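Local coordinates for protein Ral guanine nucleotide dissociation stimulator-like 2 (Mus musculus, PDB 4JGW) that probably acts as a guanine nucleotide exchange factor for small G proteins and associates in vitro with the GTP-bound forms of Rap1A and H-Ras, at residues Leu202-His205 with Leu206-Leu210; Trp294-Val297 with Ala298-Arg302. All coordinates share one frame; numbering follows the deposited sequence.

Contact 1. Residues Leu202-His205 with Leu206-Leu210; sequences LADH and LAEQL
Asp204 and Glu208, one helical turn apart, are joined twice: by the backbone and by a water. The amide of Glu208 donates to the carbonyl oxygen of Asp204, N to O 2.9 Å, while a single water gives a proton to each carboxylate, reaching Asp204 OD2 at 2.7 Å and Glu208 OE2 at 2.5 Å. Asp204 OD2 and Glu208 OE2 are 4.5 Å apart, and the donating water probably eases the repulsion between their like charges. Three further i to i+4 bonds complete these first two turns of the helix; Leu202, at the N-cap position, accepts the first of them from Leu206 N.

Beside the water bridge, His205 and Glu208 run alongside each other. Glu208 OE1 meets the edge of the imidazole at His205 CD2, 3.7 Å away, with the carboxylate turned 54° from the ring. Glu208 CG sits beside its own backbone N (chi1 -76°), which lays the chain back over Asp204 O, with CG 3.2 Å from that oxygen. Leu206 likewise bends back, its CG 3.4 Å from Leu202 O.

The polar end of Gln209 turns to Asn444 and Gln448. Ala203 and Ala207 face helix 284-303, whereas His205, Leu206 and Gln209 rest on Ile447 of helix 445-453, so the start of helix 203-219, in the Ras-GEF (CDC25-homology) part of the chain, touches both helices.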
# COMPACT_ATOMS: atom_id res chain seq x y z
N LEU A 202 4.27 8.80 -29.11
CA LEU A 202 4.33 10.10 -28.45
C LEU A 202 4.54 9.92 -26.95
O LEU A 202 4.01 8.98 -26.35
CB LEU A 202 3.08 10.92 -28.76
CG LEU A 202 2.97 11.51 -30.17
CD1 LEU A 202 1.53 11.85 -30.52
CD2 LEU A 202 3.87 12.73 -30.34
N ALA A 203 5.31 10.82 -26.35
CA ALA A 203 5.75 10.70 -24.96
C ALA A 203 4.59 10.74 -23.96
O ALA A 203 4.58 9.98 -22.99
CB ALA A 203 6.78 11.75 -24.62
N ASP A 204 3.64 11.64 -24.19
CA ASP A 204 2.45 11.74 -23.34
C ASP A 204 1.61 10.47 -23.40
O ASP A 204 1.06 10.04 -22.39
CB ASP A 204 1.62 12.99 -23.68
CG ASP A 204 1.26 13.08 -25.16
OD1 ASP A 204 2.17 12.93 -26.01
OD2 ASP A 204 0.07 13.31 -25.47
N HIS A 205 1.53 9.86 -24.59
CA HIS A 205 0.81 8.60 -24.76
C HIS A 205 1.48 7.45 -24.01
O HIS A 205 0.81 6.62 -23.40
CB HIS A 205 0.67 8.23 -26.25
CG HIS A 205 -0.26 9.13 -27.01
ND1 HIS A 205 -0.18 9.27 -28.38
CD2 HIS A 205 -1.27 9.92 -26.60
CE1 HIS A 205 -1.12 10.12 -28.78
NE2 HIS A 205 -1.79 10.53 -27.72
N LEU A 206 2.81 7.42 -24.07
CA LEU A 206 3.60 6.42 -23.35
C LEU A 206 3.37 6.54 -21.85
O LEU A 206 3.12 5.55 -21.17
CB LEU A 206 5.09 6.55 -23.69
CG LEU A 206 5.50 6.14 -25.11
CD1 LEU A 206 6.77 6.88 -25.55
CD2 LEU A 206 5.68 4.63 -25.24
N ALA A 207 3.44 7.77 -21.34
CA ALA A 207 3.19 8.05 -19.93
C ALA A 207 1.79 7.61 -19.50
O ALA A 207 1.64 6.92 -18.49
CB ALA A 207 3.39 9.53 -19.64
N GLU A 208 0.79 7.99 -20.29
CA GLU A 208 -0.61 7.59 -20.06
C GLU A 208 -0.76 6.07 -19.98
O GLU A 208 -1.53 5.55 -19.17
CB GLU A 208 -1.52 8.14 -21.16
CG GLU A 208 -1.82 9.62 -21.03
CD GLU A 208 -2.43 10.22 -22.30
OE1 GLU A 208 -2.80 9.46 -23.23
OE2 GLU A 208 -2.55 11.46 -22.36
N GLN A 209 -0.01 5.38 -20.83
CA GLN A 209 -0.08 3.93 -20.93
C GLN A 209 0.67 3.25 -19.78
O GLN A 209 0.22 2.22 -19.27
CB GLN A 209 0.47 3.49 -22.29
CG GLN A 209 -0.40 2.49 -23.04
CD GLN A 209 -1.89 2.84 -23.06
OE1 GLN A 209 -2.73 1.95 -22.98
NE2 GLN A 209 -2.21 4.13 -23.18
N LEU A 210 1.80 3.83 -19.39
CA LEU A 210 2.52 3.36 -18.21
C LEU A 210 1.69 3.58 -16.95
O LEU A 210 1.68 2.73 -16.06
CB LEU A 210 3.88 4.07 -18.08
CG LEU A 210 4.99 3.76 -19.09
CD1 LEU A 210 6.22 4.60 -18.78
CD2 LEU A 210 5.36 2.28 -19.10
O HOH W 1 -2.13 13.41 -23.93

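Contact 2. Residues Trp294-Val297 with Ala298-Arg302; sequences WIRV and AEECR
Val297 and Cys301 meet on the buried side of the helix in a light apolar touch, Val297 CG1 to Cys301 SG 4.4 Å. The tight packing here comes from the surrounding helices: Cys301 lies against Ser309 and Val310, and Ala298 is buried against Val313 and Leu343. The thiol, placed beside its own backbone N by a chi1 of -74°, points back along the helix and brings SG to 3.3 Å from Val297 O. Trp294 directs its indole NE1 to Ser263, and its side chain packs on Val260 and Val264 of helix 244-264.

All four i to i+4 amide bonds between the segments are regular, as expected well inside an alpha-helix. Here that is helix 284-303 of the mainly helical catalytic core characteristic of the CDC25-homology domain, with helices 307-318 and 334-344 covering Ile295 and Ala298.

On the looser side Arg296 and Glu300 lie side by side, guanidinium and carboxylate planes 68° apart. Because Arg296 NE remains 5.2 Å from Glu300 OE2, any attraction is probably only long-range. Glu300 CG instead folds over the backbone, 3.2 Å from Arg296 O, while Arg296, bent at both chi2 and chi3, is exposed on this side.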
# COMPACT_ATOMS: atom_id res chain seq x y z
N TRP A 294 13.10 9.36 -23.05
CA TRP A 294 12.75 8.83 -21.74
C TRP A 294 12.62 9.91 -20.67
O TRP A 294 11.77 9.81 -19.78
CB TRP A 294 13.75 7.76 -21.30
CG TRP A 294 13.54 6.43 -21.97
CD1 TRP A 294 14.36 5.83 -22.87
CD2 TRP A 294 12.42 5.54 -21.79
NE1 TRP A 294 13.83 4.63 -23.27
CE2 TRP A 294 12.64 4.43 -22.62
CE3 TRP A 294 11.26 5.59 -21.01
CZ2 TRP A 294 11.75 3.35 -22.69
CZ3 TRP A 294 10.36 4.52 -21.09
CH2 TRP A 294 10.62 3.42 -21.92
N ILE A 295 13.47 10.94 -20.77
CA ILE A 295 13.38 12.11 -19.90
C ILE A 295 12.00 12.76 -20.04
O ILE A 295 11.36 13.10 -19.04
CB ILE A 295 14.51 13.15 -20.20
CG1 ILE A 295 15.86 12.64 -19.67
CG2 ILE A 295 14.19 14.51 -19.59
CD1 ILE A 295 17.07 13.37 -20.24
N ARG A 296 11.56 12.92 -21.28
CA ARG A 296 10.26 13.52 -21.58
C ARG A 296 9.11 12.63 -21.13
O ARG A 296 8.08 13.13 -20.66
CB ARG A 296 10.16 13.85 -23.08
CG ARG A 296 8.82 14.40 -23.54
CD ARG A 296 8.45 15.73 -22.87
NE ARG A 296 9.39 16.80 -23.20
CZ ARG A 296 9.38 17.49 -24.33
NH1 ARG A 296 8.48 17.24 -25.27
NH2 ARG A 296 10.28 18.45 -24.52
N VAL A 297 9.27 11.31 -21.28
CA VAL A 297 8.29 10.35 -20.78
C VAL A 297 8.15 10.45 -19.26
O VAL A 297 7.04 10.42 -18.73
CB VAL A 297 8.64 8.90 -21.21
CG1 VAL A 297 7.78 7.88 -20.46
CG2 VAL A 297 8.46 8.73 -22.71
N ALA A 298 9.29 10.58 -18.58
CA ALA A 298 9.31 10.77 -17.13
C ALA A 298 8.61 12.07 -16.74
O ALA A 298 7.88 12.11 -15.76
CB ALA A 298 10.74 10.76 -16.61
N GLU A 299 8.84 13.12 -17.54
CA GLU A 299 8.19 14.41 -17.32
C GLU A 299 6.67 14.33 -17.51
O GLU A 299 5.91 14.92 -16.74
CB GLU A 299 8.82 15.48 -18.22
CG GLU A 299 8.20 16.88 -18.13
CD GLU A 299 8.43 17.58 -16.80
OE1 GLU A 299 9.04 16.99 -15.87
OE2 GLU A 299 7.98 18.74 -16.67
N GLU A 300 6.23 13.58 -18.52
CA GLU A 300 4.79 13.40 -18.78
C GLU A 300 4.12 12.53 -17.71
O GLU A 300 2.93 12.71 -17.42
CB GLU A 300 4.55 12.82 -20.17
CG GLU A 300 4.97 13.72 -21.33
CD GLU A 300 4.01 14.88 -21.59
OE1 GLU A 300 2.92 14.93 -20.97
OE2 GLU A 300 4.35 15.75 -22.42
N CYS A 301 4.88 11.60 -17.14
CA CYS A 301 4.42 10.81 -15.99
C CYS A 301 4.19 11.70 -14.76
O CYS A 301 3.22 11.51 -14.03
CB CYS A 301 5.43 9.71 -15.64
SG CYS A 301 5.45 8.30 -16.78
N ARG A 302 5.07 12.68 -14.56
CA ARG A 302 4.98 13.61 -13.43
C ARG A 302 3.74 14.50 -13.54
O ARG A 302 3.08 14.78 -12.54
CB ARG A 302 6.24 14.48 -13.35
CG ARG A 302 6.38 15.26 -12.05
CD ARG A 302 7.41 16.36 -12.18
NE ARG A 302 6.81 17.68 -12.34
CZ ARG A 302 6.46 18.23 -13.50
NH1 ARG A 302 6.64 17.56 -14.63
NH2 ARG A 302 5.91 19.44 -13.53

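Helix-on-helix packing can be followed here from two short helical segments. Contact 1, at the start of helix 203-219, precedes contact 2, near the end of helix 284-303, and helix 244-264 and the small two-stranded sheet intervene along the chain. In space their centres are about 8 Å apart, and they touch directly. Ala203 and Ala207 supply much of the close surface: Ala203 CB lies 3.5 Å from Arg296 CG, and Ala207 CB is 3.5 Å from Glu300 CB. Asp204 CB lies alongside, 3.6 Å from Glu300 OE1. Both contacts belong to the Ras-GEF region, so residues some ninety positions apart in sequence become neighbours within the exchange-factor part of the protein.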